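Local atomic coordinates of aminoglycoside N(3)-acetyltransferase, AAC(3)-IVa (Escherichia coli, PDB entry 6MN3), a protein that transfers an acetyl group from acetyl-CoA to the 3-amino group of 2-deoxystreptamine antibiotics, probably conferring resistance to gentamicin, kanamycin, tobramycin, neomycin and apramycin. Residues L197-K209 against R219-Q233. Sequence-based numbering, arbitrary orientation.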
loop_
_atom_site.group_PDB
_atom_site.type_symbol
_atom_site.label_atom_id
_atom_site.label_comp_id
_atom_site.label_asym_id
_atom_site.label_seq_id
_atom_site.Cartn_x
_atom_site.Cartn_y
_atom_site.Cartn_z
ATOM N N LEU A 197 -8.376 -4.503 -12.513
ATOM C CA LEU A 197 -7.933 -5.164 -13.736
ATOM C C LEU A 197 -6.613 -5.895 -13.527
ATOM O O LEU A 197 -6.386 -6.955 -14.123
ATOM C CB LEU A 197 -7.790 -4.143 -14.866
ATOM C CG LEU A 197 -9.053 -3.428 -15.346
ATOM C CD1 LEU A 197 -8.692 -2.357 -16.364
ATOM C CD2 LEU A 197 -10.043 -4.420 -15.930
ATOM N N ALA A 198 -5.734 -5.346 -12.686
ATOM C CA ALA A 198 -4.450 -5.982 -12.422
ATOM C C ALA A 198 -4.606 -7.371 -11.820
ATOM O O ALA A 198 -3.701 -8.199 -11.963
ATOM C CB ALA A 198 -3.609 -5.101 -11.498
ATOM N N ASP A 199 -5.733 -7.642 -11.157
ATOM C CA ASP A 199 -5.951 -8.963 -10.577
ATOM C C ASP A 199 -5.903 -10.044 -11.649
ATOM O O ASP A 199 -5.198 -11.049 -11.504
ATOM C CB ASP A 199 -7.286 -8.994 -9.833
ATOM C CG ASP A 199 -7.378 -10.146 -8.857
ATOM O OD1 ASP A 199 -6.720 -10.081 -7.800
ATOM O OD2 ASP A 199 -8.106 -11.118 -9.147
ATOM N N ARG A 200 -6.637 -9.846 -12.746
ATOM C CA ARG A 200 -6.615 -10.833 -13.820
ATOM C C ARG A 200 -5.276 -10.830 -14.547
ATOM O O ARG A 200 -4.771 -11.891 -14.928
ATOM C CB ARG A 200 -7.757 -10.580 -14.800
ATOM C CG ARG A 200 -7.884 -11.651 -15.871
ATOM C CD ARG A 200 -8.682 -11.156 -17.065
ATOM N NE ARG A 200 -10.099 -11.018 -16.752
ATOM C CZ ARG A 200 -10.870 -10.037 -17.209
ATOM N NH1 ARG A 200 -10.358 -9.103 -17.997
ATOM N NH2 ARG A 200 -12.151 -9.988 -16.875
ATOM N N TRP A 201 -4.686 -9.650 -14.750
ATOM C CA TRP A 201 -3.373 -9.577 -15.386
ATOM C C TRP A 201 -2.352 -10.421 -14.633
ATOM O O TRP A 201 -1.611 -11.205 -15.236
ATOM C CB TRP A 201 -2.898 -8.125 -15.458
ATOM C CG TRP A 201 -3.788 -7.205 -16.228
ATOM C CD1 TRP A 201 -4.744 -7.552 -17.140
ATOM C CD2 TRP A 201 -3.802 -5.776 -16.157
ATOM N NE1 TRP A 201 -5.351 -6.426 -17.638
ATOM C CE2 TRP A 201 -4.791 -5.321 -17.051
ATOM C CE3 TRP A 201 -3.074 -4.835 -15.421
ATOM C CZ2 TRP A 201 -5.072 -3.969 -17.228
ATOM C CZ3 TRP A 201 -3.354 -3.492 -15.599
ATOM C CH2 TRP A 201 -4.345 -3.072 -16.495
ATOM N N LEU A 202 -2.311 -10.279 -13.307
ATOM C CA LEU A 202 -1.280 -10.928 -12.505
ATOM C C LEU A 202 -1.582 -12.404 -12.280
ATOM O O LEU A 202 -0.696 -13.253 -12.422
ATOM C CB LEU A 202 -1.128 -10.202 -11.167
ATOM C CG LEU A 202 -0.621 -8.762 -11.257
ATOM C CD1 LEU A 202 -1.031 -7.961 -10.030
ATOM C CD2 LEU A 202 0.889 -8.734 -11.444
ATOM N N LYS A 203 -2.825 -12.728 -11.922
ATOM C CA LYS A 203 -3.162 -14.115 -11.615
ATOM C C LYS A 203 -3.015 -15.008 -12.842
ATOM O O LYS A 203 -2.576 -16.158 -12.731
ATOM C CB LYS A 203 -4.580 -14.198 -11.052
ATOM C CG LYS A 203 -5.169 -15.599 -11.028
ATOM C CD LYS A 203 -6.417 -15.656 -10.162
ATOM C CE LYS A 203 -7.329 -14.466 -10.426
ATOM N NZ LYS A 203 -8.473 -14.422 -9.473
ATOM N N GLU A 204 -3.364 -14.494 -14.024
ATOM C CA GLU A 204 -3.265 -15.312 -15.230
ATOM C C GLU A 204 -1.812 -15.588 -15.592
ATOM O O GLU A 204 -1.486 -16.677 -16.078
ATOM C CB GLU A 204 -3.995 -14.637 -16.392
ATOM C CG GLU A 204 -5.512 -14.630 -16.258
ATOM C CD GLU A 204 -6.075 -15.979 -15.856
ATOM O OE1 GLU A 204 -5.805 -16.974 -16.560
ATOM O OE2 GLU A 204 -6.788 -16.046 -14.831
ATOM N N LYS A 205 -0.924 -14.623 -15.363
ATOM C CA LYS A 205 0.505 -14.828 -15.576
ATOM C C LYS A 205 1.158 -15.618 -14.446
ATOM O O LYS A 205 2.388 -15.750 -14.435
ATOM C CB LYS A 205 1.216 -13.482 -15.741
ATOM C CG LYS A 205 1.099 -12.860 -17.124
ATOM C CD LYS A 205 1.615 -11.427 -17.121
ATOM C CE LYS A 205 1.680 -10.844 -18.525
ATOM N NZ LYS A 205 2.926 -11.244 -19.236
ATOM N N SER A 206 0.361 -16.134 -13.506
ATOM C CA SER A 206 0.852 -16.883 -12.347
ATOM C C SER A 206 1.791 -16.043 -11.486
ATOM O O SER A 206 2.713 -16.571 -10.860
ATOM C CB SER A 206 1.537 -18.187 -12.770
ATOM O OG SER A 206 0.664 -18.989 -13.546
ATOM N N LEU A 207 1.559 -14.733 -11.440
ATOM C CA LEU A 207 2.375 -13.814 -10.661
ATOM C C LEU A 207 1.731 -13.419 -9.341
ATOM O O LEU A 207 2.342 -12.674 -8.568
ATOM C CB LEU A 207 2.676 -12.554 -11.476
ATOM C CG LEU A 207 3.298 -12.761 -12.855
ATOM C CD1 LEU A 207 3.477 -11.425 -13.562
ATOM C CD2 LEU A 207 4.623 -13.496 -12.734
ATOM N N GLN A 208 0.518 -13.885 -9.066
ATOM C CA GLN A 208 -0.199 -13.539 -7.847
ATOM C C GLN A 208 -0.507 -14.816 -7.080
ATOM O O GLN A 208 -1.185 -15.710 -7.599
ATOM C CB GLN A 208 -1.483 -12.772 -8.166
ATOM C CG GLN A 208 -2.390 -12.547 -6.971
ATOM C CD GLN A 208 -3.582 -11.668 -7.302
ATOM O OE1 GLN A 208 -3.478 -10.442 -7.313
ATOM N NE2 GLN A 208 -4.725 -12.293 -7.570
ATOM N N LYS A 209 0.007 -14.905 -5.857
ATOM C CA LYS A 209 -0.321 -15.999 -4.958
ATOM C C LYS A 209 -1.558 -15.637 -4.149
ATOM O O LYS A 209 -1.710 -14.498 -3.698
ATOM C CB LYS A 209 0.853 -16.303 -4.027
ATOM C CG LYS A 209 1.816 -17.337 -4.583
ATOM C CD LYS A 209 3.259 -16.922 -4.376
ATOM C CE LYS A 209 4.207 -17.914 -5.032
ATOM N NZ LYS A 209 5.633 -17.524 -4.854
ATOM N N ARG A 219 -3.827 -11.731 -1.056
ATOM C CA ARG A 219 -3.140 -11.765 -2.337
ATOM C C ARG A 219 -1.718 -11.271 -2.143
ATOM O O ARG A 219 -1.497 -10.252 -1.481
ATOM C CB ARG A 219 -3.869 -10.915 -3.381
ATOM C CG ARG A 219 -5.015 -11.651 -4.051
ATOM C CD ARG A 219 -5.898 -10.713 -4.843
ATOM N NE ARG A 219 -6.831 -9.988 -3.991
ATOM C CZ ARG A 219 -7.992 -9.496 -4.408
ATOM N NH1 ARG A 219 -8.368 -9.657 -5.670
ATOM N NH2 ARG A 219 -8.780 -8.848 -3.563
ATOM N N LEU A 220 -0.759 -11.995 -2.717
ATOM C CA LEU A 220 0.658 -11.703 -2.541
ATOM C C LEU A 220 1.327 -11.653 -3.905
ATOM O O LEU A 220 1.308 -12.642 -4.644
ATOM C CB LEU A 220 1.321 -12.755 -1.652
ATOM C CG LEU A 220 2.828 -12.615 -1.444
ATOM C CD1 LEU A 220 3.147 -11.361 -0.648
ATOM C CD2 LEU A 220 3.363 -13.849 -0.752
ATOM N N ILE A 221 1.914 -10.503 -4.237
ATOM C CA ILE A 221 2.551 -10.273 -5.529
ATOM C C ILE A 221 3.889 -9.588 -5.294
ATOM O O ILE A 221 4.001 -8.704 -4.438
ATOM C CB ILE A 221 1.677 -9.409 -6.468
ATOM C CG1 ILE A 221 0.197 -9.797 -6.377
ATOM C CG2 ILE A 221 2.168 -9.516 -7.900
ATOM C CD1 ILE A 221 -0.623 -8.887 -5.476
ATOM N N ARG A 222 4.903 -9.995 -6.057
ATOM C CA ARG A 222 6.176 -9.288 -6.031
ATOM C C ARG A 222 5.993 -7.869 -6.553
ATOM O O ARG A 222 5.334 -7.652 -7.575
ATOM C CB ARG A 222 7.212 -10.030 -6.871
ATOM C CG ARG A 222 7.911 -11.164 -6.144
ATOM C CD ARG A 222 8.713 -12.019 -7.114
ATOM N NE ARG A 222 9.328 -11.218 -8.170
ATOM C CZ ARG A 222 10.546 -10.692 -8.093
ATOM N NH1 ARG A 222 11.285 -10.884 -7.009
ATOM N NH2 ARG A 222 11.024 -9.975 -9.100
ATOM N N SER A 223 6.577 -6.901 -5.842
ATOM C CA SER A 223 6.450 -5.504 -6.250
ATOM C C SER A 223 6.941 -5.292 -7.677
ATOM O O SER A 223 6.345 -4.521 -8.438
ATOM C CB SER A 223 7.214 -4.604 -5.283
ATOM O OG SER A 223 7.273 -3.274 -5.768
ATOM N N ARG A 224 8.024 -5.971 -8.061
ATOM C CA ARG A 224 8.532 -5.834 -9.422
ATOM C C ARG A 224 7.546 -6.381 -10.448
ATOM O O ARG A 224 7.445 -5.841 -11.557
ATOM C CB ARG A 224 9.883 -6.538 -9.555
ATOM C CG ARG A 224 10.958 -5.990 -8.630
ATOM C CD ARG A 224 11.952 -5.123 -9.382
ATOM N NE ARG A 224 13.076 -4.722 -8.540
ATOM C CZ ARG A 224 14.163 -5.461 -8.340
ATOM N NH1 ARG A 224 14.281 -6.646 -8.921
ATOM N NH2 ARG A 224 15.135 -5.012 -7.557
ATOM N N ASP A 225 6.811 -7.440 -10.103
ATOM C CA ASP A 225 5.809 -7.964 -11.024
ATOM C C ASP A 225 4.628 -7.011 -11.166
ATOM O O ASP A 225 4.056 -6.893 -12.254
ATOM C CB ASP A 225 5.334 -9.340 -10.558
ATOM C CG ASP A 225 6.370 -10.422 -10.789
ATOM O OD1 ASP A 225 7.208 -10.260 -11.703
ATOM O OD2 ASP A 225 6.347 -11.437 -10.059
ATOM N N ILE A 226 4.255 -6.325 -10.083
ATOM C CA ILE A 226 3.168 -5.350 -10.153
ATOM C C ILE A 226 3.533 -4.220 -11.107
ATOM O O ILE A 226 2.726 -3.806 -11.948
ATOM C CB ILE A 226 2.842 -4.810 -8.749
ATOM C CG1 ILE A 226 2.310 -5.924 -7.853
ATOM C CG2 ILE A 226 1.840 -3.669 -8.833
ATOM C CD1 ILE A 226 2.178 -5.520 -6.410
ATOM N N VAL A 227 4.756 -3.706 -10.989
ATOM C CA VAL A 227 5.172 -2.574 -11.810
ATOM C C VAL A 227 5.356 -3.004 -13.262
ATOM O O VAL A 227 4.871 -2.343 -14.186
ATOM C CB VAL A 227 6.454 -1.944 -11.237
ATOM C CG1 VAL A 227 7.098 -1.013 -12.253
ATOM C CG2 VAL A 227 6.137 -1.196 -9.953
ATOM N N ALA A 228 6.049 -4.124 -13.481
ATOM C CA ALA A 228 6.323 -4.570 -14.845
ATOM C C ALA A 228 5.037 -4.891 -15.594
ATOM O O ALA A 228 4.885 -4.526 -16.765
ATOM C CB ALA A 228 7.248 -5.786 -14.826
ATOM N N THR A 229 4.101 -5.576 -14.937
ATOM C CA THR A 229 2.835 -5.907 -15.580
ATOM C C THR A 229 2.050 -4.648 -15.922
ATOM O O THR A 229 1.525 -4.512 -17.033
ATOM C CB THR A 229 2.015 -6.826 -14.674
ATOM O OG1 THR A 229 2.772 -8.004 -14.377
ATOM C CG2 THR A 229 0.706 -7.221 -15.346
ATOM N N ALA A 230 1.969 -3.708 -14.977
ATOM C CA ALA A 230 1.184 -2.499 -15.199
ATOM C C ALA A 230 1.815 -1.612 -16.263
ATOM O O ALA A 230 1.102 -0.989 -17.056
ATOM C CB ALA A 230 1.019 -1.731 -13.888
ATOM N N LEU A 231 3.150 -1.543 -16.296
ATOM C CA LEU A 231 3.823 -0.733 -17.307
ATOM C C LEU A 231 3.531 -1.234 -18.716
ATOM O O LEU A 231 3.479 -0.435 -19.658
ATOM C CB LEU A 231 5.330 -0.713 -17.052
ATOM C CG LEU A 231 5.817 0.204 -15.927
ATOM C CD1 LEU A 231 7.337 0.200 -15.844
ATOM C CD2 LEU A 231 5.289 1.616 -16.117
ATOM N N GLY A 232 3.338 -2.543 -18.884
ATOM C CA GLY A 232 2.970 -3.061 -20.190
ATOM C C GLY A 232 1.566 -2.660 -20.598
ATOM O O GLY A 232 1.323 -2.305 -21.756
ATOM N N GLN A 233 0.622 -2.708 -19.656
ATOM C CA GLN A 233 -0.745 -2.296 -19.959
ATOM C C GLN A 233 -0.840 -0.787 -20.137
ATOM O O GLN A 233 -1.602 -0.303 -20.982
ATOM C CB GLN A 233 -1.692 -2.767 -18.856
ATOM C CG GLN A 233 -1.782 -4.278 -18.721
ATOM C CD GLN A 233 -2.626 -4.918 -19.808
ATOM O OE1 GLN A 233 -3.342 -4.234 -20.543
ATOM N NE2 GLN A 233 -2.552 -6.238 -19.910
HETATM O O HOH W 1 5.017 -12.041 -7.883
#
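Q233 lies flat over one face of the indole of W201: its CG stands 3.3 Å from the six-membered ring centroid, nearly on the ring normal, a CH-pi contact. The amide continues across the rings, its plane only 7° from theirs. A bend at chi2 folds the glutamine chain along the indole in this way. Next to it, L202 supplies the tightly packed part, wedging CD2 between I221 CG2 at 3.8 Å and the first turns of helix 223-233, where it meets T229 OG1 and the carbonyl of D225. That hydroxyl is not left without a partner, since T229 OG1 donates to D225 O at 2.7 Å.

The polar end is built round D199. R219 NH1 reaches D199 OD1 at 2.7 Å and Q208 NE2 reaches the same oxygen at 3.0 Å, from opposite faces of the carboxylate; Q208 NE2 also bonds E210. Carboxylate and guanidinium stand 86° apart, so this salt bridge is single-pronged rather than bidentate.

L202 and I221 are buried, whereas L207, its methyls packed on T229 OG1 and D225, is partly exposed and K209 exposed. Here a water bridges the segments, donating to L207 O and D225 OD2 and accepting from R222 N at 2.7 Å, the N-cap residue of the helix.

K209 and L220 form an antiparallel hydrogen-bonded pair, K209 N to L220 O and L220 N to K209 O, each 2.9 Å. Helices 197-204 and 223-233, at 112° and 10.3 Å between axes, flank a beta hairpin at the edge of the mixed sheet in this Antibiotic_NAT fold, one leading into its first strand through a Schellman motif at S206, the other following its second.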